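Local coordinates for SAM-dependent methyltransferase (Pyrococcus horikoshii, PDB 1WZN), which probably transfers a methyl group from S-adenosyl-L-methionine to an acceptor, and binds the product S-adenosyl-L-homocysteine, at residues Tyr2-Asp13 and Leu71-Lys82. Residues are numbered along the deposited sequence; the frame is centred on the assembly and turned at random.
Sequences YELYTLLAEYYD and LHEEMLRVARRK. With SAH (S-adenosyl-L-homocysteine), chain F; SO4 (sulfate ion), chain D.
T6, A9 and E10 lie against E74, M75 and V78, so the N-terminal segment 2-13 packs along helix 73-85, from the H72 N-cap to K82. The CA atoms of T6 and E74 are 5.4 Å apart. T6 to A9 form a type I turn; the A9 CB rests on E74 O and CB, and on M75 SD. H72 CE1 sits 3.4 Å from Y2 CG, over one ring face, while ND1 donates a nearly straight bond (174°) to SAH O2'. M75 is bent at chi2 and chi3, which lays CE over the Y12 face, 3.9 Å from the ring centroid; SD meets the Y5 ring edge, a Met-aromatic contact. The other end is ionic. R81 grips E10 end-on, NH1 to OE1 (2.9 Å) and NH2 to OE2 (3.0 Å), with the two planes 41° apart. A water donates to E10 OE2 and E74 O. R81 and R77 also bind a sulfate, probably from the crystallisation liquor. A leucine in place of R81 would probably leave the E10 carboxylate without its two-nitrogen grip. K82 NZ meets D13 OD2 at 2.7 Å. Apolar contacts near SAH and two salt bridges further along thus join the N-terminal segment to the Rossmann-like core, while the Y5 face covers the SAH ribose.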
# COMPACT_ATOMS: atom_id res chain seq x y z
N TYR A 2 28.42 -11.01 -6.61
CA TYR A 2 29.30 -11.43 -5.52
C TYR A 2 29.97 -10.30 -4.74
O TYR A 2 30.88 -10.56 -3.95
CB TYR A 2 30.39 -12.38 -6.05
CG TYR A 2 29.87 -13.57 -6.83
CD1 TYR A 2 28.81 -14.33 -6.36
CD2 TYR A 2 30.49 -13.95 -8.02
CE1 TYR A 2 28.37 -15.46 -7.06
CE2 TYR A 2 30.06 -15.07 -8.73
CZ TYR A 2 29.00 -15.82 -8.24
OH TYR A 2 28.59 -16.95 -8.92
N GLU A 3 29.53 -9.06 -4.95
CA GLU A 3 30.12 -7.92 -4.23
C GLU A 3 30.07 -8.15 -2.72
O GLU A 3 30.95 -7.69 -1.98
CB GLU A 3 29.36 -6.62 -4.52
CG GLU A 3 29.40 -6.14 -5.95
CD GLU A 3 28.62 -7.03 -6.91
OE1 GLU A 3 27.64 -7.69 -6.48
OE2 GLU A 3 28.99 -7.03 -8.10
N LEU A 4 29.03 -8.82 -2.26
CA LEU A 4 28.85 -9.09 -0.84
C LEU A 4 29.88 -10.06 -0.27
O LEU A 4 30.18 -10.03 0.92
CB LEU A 4 27.44 -9.66 -0.61
CG LEU A 4 26.97 -9.94 0.81
CD1 LEU A 4 26.92 -8.64 1.61
CD2 LEU A 4 25.59 -10.59 0.76
N TYR A 5 30.45 -10.90 -1.14
CA TYR A 5 31.41 -11.92 -0.72
C TYR A 5 32.87 -11.59 -1.00
O TYR A 5 33.77 -12.37 -0.67
CB TYR A 5 31.04 -13.24 -1.39
CG TYR A 5 29.56 -13.50 -1.28
CD1 TYR A 5 28.92 -13.40 -0.05
CD2 TYR A 5 28.79 -13.82 -2.40
CE1 TYR A 5 27.56 -13.60 0.07
CE2 TYR A 5 27.42 -14.02 -2.29
CZ TYR A 5 26.81 -13.91 -1.05
OH TYR A 5 25.46 -14.08 -0.91
N THR A 6 33.10 -10.43 -1.61
CA THR A 6 34.45 -10.00 -1.90
C THR A 6 34.76 -8.68 -1.20
O THR A 6 35.38 -8.63 -0.15
CB THR A 6 34.61 -9.87 -3.42
OG1 THR A 6 33.55 -9.06 -3.95
CG2 THR A 6 34.54 -11.25 -4.07
N LEU A 7 34.32 -7.57 -1.83
CA LEU A 7 34.61 -6.27 -1.23
C LEU A 7 33.93 -6.08 0.14
O LEU A 7 34.42 -5.36 0.99
CB LEU A 7 34.22 -5.17 -2.22
CG LEU A 7 35.10 -5.17 -3.47
CD1 LEU A 7 34.32 -4.90 -4.75
CD2 LEU A 7 36.22 -4.13 -3.42
N LEU A 8 32.76 -6.73 0.33
CA LEU A 8 32.02 -6.55 1.59
C LEU A 8 32.22 -7.74 2.54
O LEU A 8 31.61 -7.86 3.59
CB LEU A 8 30.52 -6.40 1.30
CG LEU A 8 30.17 -5.03 0.70
CD1 LEU A 8 28.73 -4.98 0.19
CD2 LEU A 8 30.31 -3.88 1.71
N ALA A 9 33.11 -8.68 2.21
CA ALA A 9 33.31 -9.86 3.05
C ALA A 9 33.54 -9.56 4.54
O ALA A 9 32.93 -10.19 5.39
CB ALA A 9 34.46 -10.71 2.50
N GLU A 10 34.42 -8.61 4.84
CA GLU A 10 34.71 -8.27 6.23
C GLU A 10 33.50 -7.67 6.97
O GLU A 10 33.53 -7.51 8.19
CB GLU A 10 35.90 -7.31 6.32
CG GLU A 10 37.25 -7.87 5.88
CD GLU A 10 37.70 -9.07 6.71
OE1 GLU A 10 37.26 -9.21 7.87
OE2 GLU A 10 38.52 -9.86 6.19
N TYR A 11 32.45 -7.33 6.23
CA TYR A 11 31.24 -6.75 6.83
C TYR A 11 30.09 -7.74 6.84
O TYR A 11 29.03 -7.46 7.40
CB TYR A 11 30.81 -5.50 6.06
CG TYR A 11 31.82 -4.37 6.10
CD1 TYR A 11 31.93 -3.54 7.22
CD2 TYR A 11 32.68 -4.15 5.03
CE1 TYR A 11 32.88 -2.53 7.28
CE2 TYR A 11 33.64 -3.13 5.08
CZ TYR A 11 33.73 -2.33 6.20
OH TYR A 11 34.68 -1.33 6.24
N TYR A 12 30.29 -8.91 6.24
CA TYR A 12 29.23 -9.92 6.18
C TYR A 12 28.64 -10.28 7.55
O TYR A 12 27.42 -10.31 7.72
CB TYR A 12 29.76 -11.20 5.51
CG TYR A 12 28.67 -12.21 5.19
CD1 TYR A 12 27.92 -12.11 4.02
CD2 TYR A 12 28.37 -13.23 6.08
CE1 TYR A 12 26.89 -13.01 3.74
CE2 TYR A 12 27.35 -14.14 5.82
CZ TYR A 12 26.61 -14.02 4.65
OH TYR A 12 25.59 -14.91 4.40
N ASP A 13 29.49 -10.57 8.53
CA ASP A 13 29.01 -10.94 9.85
C ASP A 13 28.28 -9.78 10.54
O ASP A 13 27.41 -10.01 11.38
CB ASP A 13 30.17 -11.44 10.73
CG ASP A 13 30.67 -12.82 10.31
OD1 ASP A 13 30.11 -13.38 9.35
OD2 ASP A 13 31.61 -13.35 10.95
N LEU A 71 33.61 -20.40 -2.86
CA LEU A 71 34.20 -19.86 -4.07
C LEU A 71 35.11 -18.67 -3.79
O LEU A 71 36.10 -18.47 -4.49
CB LEU A 71 33.08 -19.43 -5.03
CG LEU A 71 33.48 -18.89 -6.40
CD1 LEU A 71 34.23 -19.97 -7.18
CD2 LEU A 71 32.22 -18.47 -7.17
N HIS A 72 34.78 -17.90 -2.76
CA HIS A 72 35.56 -16.71 -2.46
C HIS A 72 36.50 -16.76 -1.26
O HIS A 72 36.08 -16.96 -0.12
CB HIS A 72 34.61 -15.52 -2.32
CG HIS A 72 33.83 -15.23 -3.56
ND1 HIS A 72 32.54 -15.67 -3.75
CD2 HIS A 72 34.19 -14.60 -4.71
CE1 HIS A 72 32.13 -15.32 -4.96
NE2 HIS A 72 33.11 -14.67 -5.56
N GLU A 73 37.78 -16.55 -1.55
CA GLU A 73 38.83 -16.54 -0.54
C GLU A 73 38.58 -15.45 0.49
O GLU A 73 38.95 -15.59 1.66
CB GLU A 73 40.18 -16.32 -1.23
CG GLU A 73 41.38 -16.51 -0.33
CD GLU A 73 41.41 -17.89 0.31
OE1 GLU A 73 41.23 -18.88 -0.42
OE2 GLU A 73 41.60 -17.97 1.53
N GLU A 74 37.96 -14.35 0.06
CA GLU A 74 37.69 -13.25 0.99
C GLU A 74 36.77 -13.70 2.12
O GLU A 74 36.89 -13.23 3.26
CB GLU A 74 37.07 -12.06 0.25
CG GLU A 74 37.98 -11.44 -0.81
CD GLU A 74 37.74 -12.00 -2.20
OE1 GLU A 74 37.41 -13.20 -2.32
OE2 GLU A 74 37.89 -11.24 -3.18
N MET A 75 35.84 -14.60 1.82
CA MET A 75 34.93 -15.12 2.84
C MET A 75 35.66 -16.12 3.72
O MET A 75 35.53 -16.09 4.95
CB MET A 75 33.71 -15.79 2.19
CG MET A 75 32.81 -14.83 1.40
SD MET A 75 31.95 -13.65 2.46
CE MET A 75 30.67 -14.66 3.11
N LEU A 76 36.42 -17.02 3.10
CA LEU A 76 37.17 -18.03 3.83
C LEU A 76 38.17 -17.39 4.80
O LEU A 76 38.45 -17.93 5.87
CB LEU A 76 37.93 -18.95 2.86
CG LEU A 76 37.09 -19.77 1.87
CD1 LEU A 76 38.01 -20.56 0.95
CD2 LEU A 76 36.17 -20.70 2.64
N ARG A 77 38.71 -16.23 4.41
CA ARG A 77 39.66 -15.53 5.26
C ARG A 77 39.03 -15.26 6.62
O ARG A 77 39.66 -15.44 7.66
CB ARG A 77 40.09 -14.22 4.61
CG ARG A 77 41.11 -13.44 5.42
CD ARG A 77 41.56 -12.18 4.70
NE ARG A 77 42.55 -11.45 5.49
CZ ARG A 77 43.15 -10.33 5.09
NH1 ARG A 77 42.87 -9.81 3.90
NH2 ARG A 77 44.04 -9.74 5.88
N VAL A 78 37.77 -14.82 6.60
CA VAL A 78 37.02 -14.53 7.82
C VAL A 78 36.74 -15.81 8.59
O VAL A 78 36.90 -15.86 9.81
CB VAL A 78 35.66 -13.84 7.49
CG1 VAL A 78 34.88 -13.56 8.78
CG2 VAL A 78 35.91 -12.55 6.72
N ALA A 79 36.30 -16.84 7.88
CA ALA A 79 36.01 -18.12 8.53
C ALA A 79 37.24 -18.68 9.26
O ALA A 79 37.14 -19.12 10.41
CB ALA A 79 35.52 -19.12 7.49
N ARG A 80 38.39 -18.67 8.60
CA ARG A 80 39.61 -19.19 9.21
C ARG A 80 40.03 -18.39 10.44
O ARG A 80 40.51 -18.95 11.42
CB ARG A 80 40.76 -19.22 8.20
CG ARG A 80 40.55 -20.19 7.04
CD ARG A 80 41.85 -20.39 6.28
NE ARG A 80 41.68 -21.24 5.10
CZ ARG A 80 41.54 -20.78 3.86
NH1 ARG A 80 41.55 -19.48 3.62
NH2 ARG A 80 41.42 -21.63 2.85
N ARG A 81 39.85 -17.07 10.36
CA ARG A 81 40.21 -16.19 11.47
C ARG A 81 39.38 -16.55 12.70
O ARG A 81 39.92 -16.69 13.80
CB ARG A 81 39.96 -14.74 11.08
CG ARG A 81 40.31 -13.71 12.16
CD ARG A 81 39.84 -12.32 11.76
NE ARG A 81 40.36 -11.93 10.45
CZ ARG A 81 39.60 -11.42 9.48
NH1 ARG A 81 38.30 -11.24 9.67
NH2 ARG A 81 40.15 -11.11 8.31
N LYS A 82 38.07 -16.70 12.51
CA LYS A 82 37.18 -17.04 13.61
C LYS A 82 37.45 -18.44 14.15
O LYS A 82 37.41 -18.66 15.36
CB LYS A 82 35.72 -16.92 13.17
CG LYS A 82 35.30 -15.49 12.86
CD LYS A 82 33.80 -15.35 12.61
CE LYS A 82 33.35 -16.18 11.42
NZ LYS A 82 31.89 -16.04 11.15
N SAH F . 26.63 -20.70 4.28
CA SAH F . 27.01 -19.31 4.76
CB SAH F . 27.07 -18.23 3.70
CG SAH F . 25.83 -17.84 2.91
SD SAH F . 26.39 -16.57 1.69
C SAH F . 25.99 -18.94 5.92
O SAH F . 25.10 -19.75 6.25
OXT SAH F . 26.16 -17.78 6.47
C5' SAH F . 26.42 -17.42 0.16
C4' SAH F . 27.87 -18.05 -0.12
O4' SAH F . 27.71 -18.66 -1.41
C3' SAH F . 29.00 -17.06 -0.32
O3' SAH F . 30.02 -17.26 0.66
C2' SAH F . 29.46 -17.33 -1.81
O2' SAH F . 30.85 -17.10 -2.00
C1' SAH F . 29.03 -18.77 -2.02
N9 SAH F . 28.88 -19.21 -3.28
C8 SAH F . 28.08 -18.79 -4.34
N7 SAH F . 28.20 -19.47 -5.43
C5 SAH F . 29.18 -20.46 -5.12
C6 SAH F . 29.75 -21.51 -5.91
N6 SAH F . 29.41 -21.74 -7.19
N1 SAH F . 30.69 -22.28 -5.26
C2 SAH F . 31.06 -22.07 -3.97
N3 SAH F . 30.53 -21.08 -3.17
C4 SAH F . 29.61 -20.31 -3.81
S SO4 D . 43.67 -12.46 9.01
O1 SO4 D . 43.64 -13.45 7.92
O2 SO4 D . 42.98 -13.01 10.20
O3 SO4 D . 42.99 -11.23 8.57
O4 SO4 D . 45.07 -12.16 9.36
O HOH W 1 38.25 -10.89 3.67